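Local structure of PHOX (Pseudomonas fluorescens, 4A9V) at residues A[112-117]-A[229-234]; A[175-180]-A[197-202]; A[242-247]-A[368-373]. The protein is an alkaline phosphatase that hydrolyses phosphate monoesters, using a complex iron-calcium cofactor carried by a beta-propeller. All coordinates share one frame; numbering follows the deposited sequence.

Contact 1: A[112-117]-A[229-234]; sequences KALACE and PFDPRF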
loop_
_atom_site.group_PDB
_atom_site.type_symbol
_atom_site.label_atom_id
_atom_site.label_comp_id
_atom_site.label_asym_id
_atom_site.label_seq_id
_atom_site.Cartn_x
_atom_site.Cartn_y
_atom_site.Cartn_z
ATOM N N LYS A 112 6.655 -1.544 21.931
ATOM C CA LYS A 112 6.209 -2.817 21.382
ATOM C C LYS A 112 5.305 -2.621 20.155
ATOM O O LYS A 112 5.420 -3.351 19.176
ATOM C CB LYS A 112 5.481 -3.604 22.466
ATOM C CG LYS A 112 4.993 -4.975 22.061
ATOM C CD LYS A 112 4.541 -5.754 23.283
ATOM C CE LYS A 112 3.679 -6.937 22.904
ATOM N NZ LYS A 112 3.308 -7.757 24.090
ATOM N N ALA A 113 4.433 -1.615 20.191
ATOM C CA ALA A 113 3.599 -1.277 19.031
ATOM C C ALA A 113 4.461 -0.791 17.868
ATOM O O ALA A 113 4.277 -1.226 16.735
ATOM C CB ALA A 113 2.553 -0.233 19.409
ATOM N N LEU A 114 5.404 0.099 18.141
ATOM C CA LEU A 114 6.296 0.583 17.089
ATOM C C LEU A 114 7.127 -0.559 16.491
ATOM O O LEU A 114 7.404 -0.576 15.287
ATOM C CB LEU A 114 7.214 1.667 17.657
ATOM C CG LEU A 114 6.565 3.049 17.728
ATOM C CD1 LEU A 114 7.244 3.913 18.775
ATOM C CD2 LEU A 114 6.600 3.743 16.379
ATOM N N ALA A 115 7.450 -1.551 17.320
ATOM C CA ALA A 115 8.211 -2.714 16.884
ATOM C C ALA A 115 7.438 -3.558 15.875
ATOM O O ALA A 115 8.033 -4.288 15.084
ATOM C CB ALA A 115 8.596 -3.559 18.084
ATOM N N CYS A 116 6.113 -3.529 15.968
ATOM C CA CYS A 116 5.257 -4.291 15.068
ATOM C C CYS A 116 5.239 -3.759 13.647
ATOM O O CYS A 116 4.735 -4.446 12.766
ATOM C CB CYS A 116 3.821 -4.270 15.576
ATOM S SG CYS A 116 3.477 -5.296 17.018
ATOM N N GLU A 117 5.565 -2.479 13.478
ATOM C CA GLU A 117 5.378 -1.794 12.205
ATOM C C GLU A 117 6.713 -1.622 11.505
ATOM O O GLU A 117 7.766 -1.741 12.126
ATOM C CB GLU A 117 4.707 -0.441 12.436
ATOM C CG GLU A 117 3.412 -0.587 13.230
ATOM C CD GLU A 117 2.572 0.665 13.356
ATOM O OE1 GLU A 117 2.817 1.670 12.669
ATOM O OE2 GLU A 117 1.656 0.633 14.210
ATOM N N PRO A 229 1.000 9.685 25.015
ATOM C CA PRO A 229 1.058 9.842 26.473
ATOM C C PRO A 229 2.301 9.214 27.099
ATOM O O PRO A 229 2.648 9.548 28.231
ATOM C CB PRO A 229 -0.209 9.128 26.956
ATOM C CG PRO A 229 -1.132 9.171 25.788
ATOM C CD PRO A 229 -0.234 8.998 24.601
ATOM N N PHE A 230 2.998 8.362 26.351
ATOM C CA PHE A 230 4.142 7.640 26.897
ATOM C C PHE A 230 5.433 7.871 26.114
ATOM O O PHE A 230 6.517 7.590 26.629
ATOM C CB PHE A 230 3.836 6.147 26.983
ATOM C CG PHE A 230 2.667 5.823 27.866
ATOM C CD1 PHE A 230 2.789 5.894 29.242
ATOM C CD2 PHE A 230 1.418 5.582 27.322
ATOM C CE1 PHE A 230 1.695 5.701 30.061
ATOM C CE2 PHE A 230 0.326 5.352 28.136
ATOM C CZ PHE A 230 0.462 5.427 29.507
ATOM N N ASP A 231 5.315 8.274 24.850
ATOM C CA ASP A 231 6.486 8.580 24.021
ATOM C C ASP A 231 6.347 9.988 23.446
ATOM O O ASP A 231 5.522 10.224 22.568
ATOM C CB ASP A 231 6.655 7.550 22.899
ATOM C CG ASP A 231 7.940 7.742 22.123
ATOM O OD1 ASP A 231 8.494 8.863 22.166
ATOM O OD2 ASP A 231 8.357 6.808 21.402
ATOM N N PRO A 232 7.095 10.952 24.008
ATOM C CA PRO A 232 6.869 12.347 23.642
ATOM C C PRO A 232 7.258 12.695 22.210
ATOM O O PRO A 232 6.898 13.769 21.731
ATOM C CB PRO A 232 7.745 13.124 24.626
ATOM C CG PRO A 232 8.752 12.149 25.121
ATOM C CD PRO A 232 8.069 10.815 25.102
ATOM N N ARG A 233 7.914 11.774 21.504
ATOM C CA ARG A 233 8.206 11.984 20.094
ATOM C C ARG A 233 6.917 12.211 19.297
ATOM O O ARG A 233 6.923 12.886 18.273
ATOM C CB ARG A 233 8.989 10.792 19.540
ATOM C CG ARG A 233 9.450 10.968 18.102
ATOM C CD ARG A 233 10.581 10.023 17.729
ATOM N NE ARG A 233 10.168 8.624 17.701
ATOM C CZ ARG A 233 9.999 7.924 16.584
ATOM N NH1 ARG A 233 9.796 8.549 15.432
ATOM N NH2 ARG A 233 10.004 6.601 16.625
ATOM N N PHE A 234 5.826 11.634 19.785
ATOM C CA PHE A 234 4.531 11.678 19.118
ATOM C C PHE A 234 3.592 12.744 19.689
ATOM O O PHE A 234 2.432 12.844 19.269
ATOM C CB PHE A 234 3.883 10.295 19.192
ATOM C CG PHE A 234 4.651 9.241 18.435
ATOM C CD1 PHE A 234 4.564 9.162 17.060
ATOM C CD2 PHE A 234 5.636 8.500 19.064
ATOM C CE1 PHE A 234 5.397 8.326 16.341
ATOM C CE2 PHE A 234 6.476 7.659 18.351
ATOM C CZ PHE A 234 6.369 7.590 16.984
#
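Asp-231 is the first residue of 229-234 to meet Leu-114, whose side chain reaches over from the end of helix 107-115. Its OD2 lies 4.1 Å from Leu-114 CD1, a loose approach of oxygen to methyl, and the two side chains cross at about a right angle. The carboxylate makes its hydrogen bond within its own segment: OD1 accepts the backbone N-H of Arg-233 at 3.0 Å, with an N-H...O angle of 157° and the donor 35° out of the carboxylate plane. This is an Asx turn leading into the 3-10 turn 232-234, in which Phe-234 N bonds back to Asp-231 O. The contact thus joins this Asx turn, in the loop between helix 211-216 and strand 249-252, to helix 107-115, which in sequence lies between strands 82-89 and 118-127 of a four-stranded antiparallel sheet. Without the carboxylate of Asp-231, as with an alanine here, Arg-233 N would probably lose its side-chain acceptor and the entry to the 3-10 turn would be freer to shift. Arg-233 brings NH2 to 4.4 Å from Leu-114 CD1, but that nitrogen is hydrogen-bonded to Gly-145 O and Asn-146 OD1, and NH1 makes a salt bridge with Glu-242. One face of the guanidinium lies on Phe-234, whose CZ sits 3.6 Å above its plane, over its centre. Phe-234 supplies the apolar end: with CG anti to its carbonyl carbon (chi1 -65°), its ring is directed at the leucine, and the two side chains arrive from opposite directions. CE2 is 3.8 Å from Leu-114 CD1, and CZ is 3.9 Å from Leu-114 CD2.

Contact 2: A[175-180]-A[197-202]; sequences TFQNCA and TDCFGS. With FEO (mu-oxo-diiron), chain S.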
loop_
_atom_site.group_PDB
_atom_site.type_symbol
_atom_site.label_atom_id
_atom_site.label_comp_id
_atom_site.label_asym_id
_atom_site.label_seq_id
_atom_site.Cartn_x
_atom_site.Cartn_y
_atom_site.Cartn_z
ATOM N N THR A 175 10.249 3.997 10.352
ATOM C CA THR A 175 9.185 4.049 9.380
ATOM C C THR A 175 8.060 3.180 9.931
ATOM O O THR A 175 8.324 2.163 10.583
ATOM C CB THR A 175 9.692 3.558 8.002
ATOM O OG1 THR A 175 8.677 3.711 7.017
ATOM C CG2 THR A 175 10.136 2.107 8.034
ATOM N N PHE A 176 6.838 3.697 9.868
ATOM C CA PHE A 176 5.694 3.019 10.451
ATOM C C PHE A 176 4.451 3.346 9.624
ATOM O O PHE A 176 4.523 4.131 8.680
ATOM C CB PHE A 176 5.525 3.372 11.948
ATOM C CG PHE A 176 5.510 4.857 12.247
ATOM C CD1 PHE A 176 4.353 5.604 12.061
ATOM C CD2 PHE A 176 6.629 5.495 12.750
ATOM C CE1 PHE A 176 4.339 6.964 12.310
ATOM C CE2 PHE A 176 6.608 6.849 13.039
ATOM C CZ PHE A 176 5.474 7.590 12.779
ATOM N N GLN A 177 3.361 2.631 9.874
ATOM C CA GLN A 177 2.158 2.748 9.050
ATOM C C GLN A 177 2.510 2.507 7.579
ATOM O O GLN A 177 1.908 3.061 6.656
ATOM C CB GLN A 177 1.423 4.071 9.292
ATOM C CG GLN A 177 0.809 4.167 10.686
ATOM C CD GLN A 177 -0.489 3.387 10.896
ATOM O OE1 GLN A 177 -0.977 3.303 12.026
ATOM N NE2 GLN A 177 -1.141 2.988 9.819
ATOM N N ASN A 178 3.333 1.487 7.386
ATOM C CA ASN A 178 3.802 1.058 6.071
ATOM C C ASN A 178 2.738 0.261 5.336
ATOM O O ASN A 178 2.389 -0.848 5.739
ATOM C CB ASN A 178 5.049 0.200 6.215
ATOM C CG ASN A 178 6.142 0.926 6.930
ATOM O OD1 ASN A 178 6.068 1.125 8.144
ATOM N ND2 ASN A 178 7.060 1.493 6.157
ATOM N N CYS A 179 2.209 0.863 4.279
ATOM C CA CYS A 179 1.045 0.368 3.578
ATOM C C CYS A 179 1.502 -0.543 2.442
ATOM O O CYS A 179 1.701 -1.738 2.649
ATOM C CB CYS A 179 0.218 1.559 3.099
ATOM S SG CYS A 179 -1.283 1.103 2.236
ATOM N N ALA A 180 1.786 0.014 1.274
ATOM C CA ALA A 180 2.248 -0.831 0.181
ATOM C C ALA A 180 3.582 -0.332 -0.392
ATOM O O ALA A 180 4.397 0.262 0.339
ATOM C CB ALA A 180 1.150 -1.003 -0.874
ATOM N N THR A 197 -0.213 10.003 10.319
ATOM C CA THR A 197 -0.776 11.046 11.168
ATOM C C THR A 197 -1.588 10.470 12.318
ATOM O O THR A 197 -1.704 11.107 13.363
ATOM C CB THR A 197 -1.665 12.001 10.352
ATOM O OG1 THR A 197 -2.633 11.238 9.628
ATOM C CG2 THR A 197 -0.839 12.803 9.366
ATOM N N ASP A 198 -2.131 9.266 12.137
ATOM C CA ASP A 198 -2.943 8.608 13.167
ATOM C C ASP A 198 -2.171 8.472 14.474
ATOM O O ASP A 198 -2.770 8.365 15.547
ATOM C CB ASP A 198 -3.349 7.206 12.709
ATOM C CG ASP A 198 -4.352 7.212 11.572
ATOM O OD1 ASP A 198 -4.717 8.298 11.072
ATOM O OD2 ASP A 198 -4.776 6.104 11.178
ATOM N N CYS A 199 -0.851 8.355 14.360
ATOM C CA CYS A 199 0.016 7.996 15.477
ATOM C C CYS A 199 0.374 9.180 16.362
ATOM O O CYS A 199 1.003 8.997 17.398
ATOM C CB CYS A 199 1.293 7.362 14.935
ATOM S SG CYS A 199 1.007 5.847 14.014
ATOM N N PHE A 200 0.038 10.389 15.918
ATOM C CA PHE A 200 0.398 11.602 16.642
ATOM C C PHE A 200 -0.791 12.132 17.427
ATOM O O PHE A 200 -1.941 11.930 17.055
ATOM C CB PHE A 200 0.898 12.659 15.659
ATOM C CG PHE A 200 2.220 12.312 15.031
ATOM C CD1 PHE A 200 2.290 11.420 13.968
ATOM C CD2 PHE A 200 3.403 12.810 15.556
ATOM C CE1 PHE A 200 3.513 11.033 13.455
ATOM C CE2 PHE A 200 4.630 12.428 15.046
ATOM C CZ PHE A 200 4.684 11.524 14.001
ATOM N N GLY A 201 -0.500 12.760 18.554
ATOM C CA GLY A 201 -1.523 13.448 19.325
ATOM C C GLY A 201 -0.898 14.623 20.037
ATOM O O GLY A 201 0.178 15.070 19.651
ATOM N N SER A 202 -1.553 15.119 21.076
ATOM C CA SER A 202 -0.963 16.162 21.880
ATOM C C SER A 202 -1.400 16.006 23.321
ATOM O O SER A 202 -2.534 15.602 23.598
ATOM C CB SER A 202 -1.373 17.542 21.369
ATOM O OG SER A 202 -0.819 18.550 22.196
HETATM FE FE1 FEO S . -2.978 1.018 4.010
HETATM FE FE2 FEO S . -4.955 2.768 1.752
HETATM O O FEO S . -4.459 1.191 2.750
HETATM O O HOH W 1 -3.799 3.588 12.101
HETATM O O HOH W 2 -3.362 -1.094 3.767
HETATM O O HOH W 3 -4.744 1.089 5.433
#
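Phe-176 reaches across to Cys-199 and Phe-200 from the loop leading into strand 178-183. Its CG stands between the backbone N and the carbonyl carbon (chi1 52°), a hindered setting that carries the ring over to 197-202. From CB, which packs on Glu-117, the ring extends along one side to CD1, 3.9 Å from Cys-199 SG. CE1 follows, meeting Cys-199 CB at 4.0 Å. The sulfur lies 4.7 Å from the ring centroid and 54° off its normal, an oblique sulfur-aromatic contact. At the tip, CZ comes within 4.0 Å of Phe-200 CE1, which stands at the edge of the Phe-176 ring, near its plane; the two side chains cross at about a right angle. Beside it, Gln-177 bends at chi2 (-77°) and lays CG 3.7 Å from Cys-199 SG. Its OE1 accepts from a water (2.8 Å) that also donates to Asp-198 OD2 (2.9 Å), bridging the segments where no direct hydrogen bond does. Two residues on, Cys-179 SG binds an iron of the mu-oxo-diiron group at 2.5 Å, alongside Glu-90 and Glu-194. A sulfur-aromatic and phenylalanine contact thus packs the loop entering this iron-binding strand of the beta-propeller phosphatase.

Contact 3: A[242-247]-A[368-373]; sequences ELNRHG and LIHARL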
loop_
_atom_site.group_PDB
_atom_site.type_symbol
_atom_site.label_atom_id
_atom_site.label_comp_id
_atom_site.label_asym_id
_atom_site.label_seq_id
_atom_site.Cartn_x
_atom_site.Cartn_y
_atom_site.Cartn_z
ATOM N N GLU A 242 8.092 16.608 14.130
ATOM C CA GLU A 242 8.143 15.168 13.889
ATOM C C GLU A 242 7.079 14.742 12.881
ATOM O O GLU A 242 7.310 13.821 12.104
ATOM C CB GLU A 242 8.018 14.366 15.186
ATOM C CG GLU A 242 8.267 12.869 15.020
ATOM C CD GLU A 242 9.704 12.500 14.699
ATOM O OE1 GLU A 242 10.580 13.391 14.715
ATOM O OE2 GLU A 242 9.959 11.300 14.431
ATOM N N LEU A 243 5.948 15.446 12.837
ATOM C CA LEU A 243 4.908 15.145 11.847
ATOM C C LEU A 243 5.438 15.243 10.415
ATOM O O LEU A 243 4.902 14.608 9.506
ATOM C CB LEU A 243 3.727 16.102 12.040
ATOM C CG LEU A 243 2.406 15.648 11.413
ATOM C CD1 LEU A 243 1.802 14.496 12.199
ATOM C CD2 LEU A 243 1.420 16.799 11.303
ATOM N N ASN A 244 6.436 16.095 10.197
ATOM C CA ASN A 244 6.959 16.329 8.856
ATOM C C ASN A 244 7.950 15.267 8.402
ATOM O O ASN A 244 8.269 15.183 7.217
ATOM C CB ASN A 244 7.620 17.699 8.775
ATOM C CG ASN A 244 6.653 18.820 9.037
ATOM O OD1 ASN A 244 5.469 18.708 8.738
ATOM N ND2 ASN A 244 7.148 19.902 9.622
ATOM N N ARG A 245 8.425 14.455 9.342
ATOM C CA ARG A 245 9.494 13.497 9.092
ATOM C C ARG A 245 8.940 12.096 8.789
ATOM O O ARG A 245 9.702 11.135 8.661
ATOM C CB ARG A 245 10.460 13.493 10.275
ATOM C CG ARG A 245 11.271 14.788 10.347
ATOM C CD ARG A 245 11.531 15.280 11.757
ATOM N NE ARG A 245 12.235 14.304 12.585
ATOM C CZ ARG A 245 13.545 14.103 12.552
ATOM N NH1 ARG A 245 14.315 14.825 11.753
ATOM N NH2 ARG A 245 14.087 13.173 13.324
ATOM N N HIS A 246 7.634 12.043 8.538
ATOM C CA HIS A 246 6.911 10.839 8.151
ATOM C C HIS A 246 5.891 11.211 7.104
ATOM O O HIS A 246 5.583 12.394 6.906
ATOM C CB HIS A 246 6.243 10.206 9.374
ATOM C CG HIS A 246 7.209 9.894 10.477
ATOM N ND1 HIS A 246 7.994 8.790 10.459
ATOM C CD2 HIS A 246 7.646 10.676 11.539
ATOM C CE1 HIS A 246 8.861 8.857 11.490
ATOM N NE2 HIS A 246 8.658 10.014 12.139
ATOM N N GLY A 247 5.402 10.204 6.381
ATOM C CA GLY A 247 4.592 10.423 5.186
ATOM C C GLY A 247 5.401 10.416 3.894
ATOM O O GLY A 247 5.014 11.057 2.914
ATOM N N LEU A 368 7.371 20.022 -1.262
ATOM C CA LEU A 368 7.373 18.571 -1.086
ATOM C C LEU A 368 6.774 18.153 0.262
ATOM O O LEU A 368 5.955 17.234 0.329
ATOM C CB LEU A 368 8.800 18.040 -1.226
ATOM C CG LEU A 368 9.413 18.249 -2.613
ATOM C CD1 LEU A 368 10.912 18.012 -2.557
ATOM C CD2 LEU A 368 8.743 17.360 -3.642
ATOM N N ILE A 369 7.147 18.850 1.330
ATOM C CA ILE A 369 6.626 18.555 2.660
ATOM C C ILE A 369 5.108 18.768 2.684
ATOM O O ILE A 369 4.377 18.034 3.348
ATOM C CB ILE A 369 7.341 19.418 3.722
ATOM C CG1 ILE A 369 8.837 19.087 3.770
ATOM C CG2 ILE A 369 6.711 19.225 5.093
ATOM C CD1 ILE A 369 9.673 20.126 4.490
ATOM N N HIS A 370 4.654 19.778 1.946
ATOM C CA HIS A 370 3.241 20.130 1.862
ATOM C C HIS A 370 2.703 19.895 0.475
ATOM O O HIS A 370 1.901 20.674 -0.045
ATOM C CB HIS A 370 3.049 21.579 2.288
ATOM C CG HIS A 370 3.413 21.820 3.721
ATOM N ND1 HIS A 370 3.815 23.019 4.185
ATOM C CD2 HIS A 370 3.385 20.964 4.817
ATOM C CE1 HIS A 370 4.048 22.928 5.508
ATOM N NE2 HIS A 370 3.793 21.667 5.891
ATOM N N ALA A 371 3.018 18.731 -0.083
ATOM C CA ALA A 371 2.622 18.405 -1.446
ATOM C C ALA A 371 1.109 18.485 -1.647
ATOM O O ALA A 371 0.657 18.891 -2.713
ATOM C CB ALA A 371 3.143 17.036 -1.825
ATOM N N ARG A 372 0.321 18.089 -0.647
ATOM C CA ARG A 372 -1.131 18.161 -0.783
ATOM C C ARG A 372 -1.564 19.595 -1.078
ATOM O O ARG A 372 -2.473 19.826 -1.877
ATOM C CB ARG A 372 -1.816 17.683 0.498
ATOM C CG ARG A 372 -1.830 16.176 0.688
ATOM C CD ARG A 372 -2.651 15.789 1.906
ATOM N NE ARG A 372 -2.885 14.360 1.951
ATOM C CZ ARG A 372 -3.673 13.760 2.829
ATOM N NH1 ARG A 372 -4.233 14.442 3.822
ATOM N NH2 ARG A 372 -3.929 12.473 2.685
ATOM N N LEU A 373 -1.011 20.544 -0.332
ATOM C CA LEU A 373 -1.374 21.945 -0.483
ATOM C C LEU A 373 -0.937 22.470 -1.841
ATOM O O LEU A 373 -1.646 23.241 -2.468
ATOM C CB LEU A 373 -0.751 22.787 0.631
ATOM C CG LEU A 373 -1.370 22.553 2.006
ATOM C CD1 LEU A 373 -0.653 23.406 3.041
ATOM C CD2 LEU A 373 -2.854 22.885 2.000
HETATM O O HOH W 4 3.425 20.454 8.420
#
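A 3-10 turn ahead of strand 249-252 meets the junction between helix 364-369 and helix 371-377, so the contact joins a loop next to the mixed sheet of the propeller to a helical pair that precedes strand 383-384 in the chain, away from the metal sites. Asn-244, on the turn, crosses Ile-369 at about a right angle. With the longer branch of the isoleucine, CG1, swung opposite its carbonyl carbon (chi1 -63°), the CG2 methyl is the one left facing the amide; it lies 3.9 Å from Asn-244 OD1, with Asn-244 CG and CB only slightly farther away. The same amide oxygen has a polar partner as well. A water donates to Asn-244 OD1 at 2.7 Å and is also hydrogen-bonded to His-370 NE2 at 2.8 Å, lying in the plane of the imidazole at its edge. His-370 NE2 and Asn-244 OD1 themselves stay 4.4 Å apart, so the polar link across the segments runs through the water. His-370 occupies the N-cap position of the second helix. The other end of the amide, Asn-244 ND2, bonds to Leu-160 O, which gives the flat group a hold at both ends and fixes its rotation.

Behind Asn-244 the turn is organised by Glu-242. Its OE1 forms a salt bridge with Arg-245 NE at 2.8 Å, and OE2 accepts from His-246 NE2 at 2.9 Å with a nearly straight N-H...O angle of 168°. Both bonds reach the carboxylate from above its plane, OE2 being met 49° out of it. Donors gathered around both oxygens would be expected to favour the charged form of this buried glutamate, while the interface itself combines one methyl contact with one shared water.

How the contacts relate
Contact 2 lies between the other two, its centre about 10 Å from that of contact 1 and about 12 Å from that of contact 3; contacts 1 and 3 are about 20 Å apart, centre to centre. Contact 1 is tied to contact 2 at two points: Glu-117 OE1 to Gln-177 N and Phe-234 O to Gly-201 N, both 3.0 Å and probable hydrogen bonds. Contact 3 adjoins contact 2 through aromatic packing, with His-246 CE1 3.4 Å from Phe-176 CE2. A salt bridge from Arg-233 NH1 to Glu-242 OE2, 2.9 Å, connects contacts 1 and 3. Of the three, contact 2 alone includes a ligand of the diiron group, Cys-179.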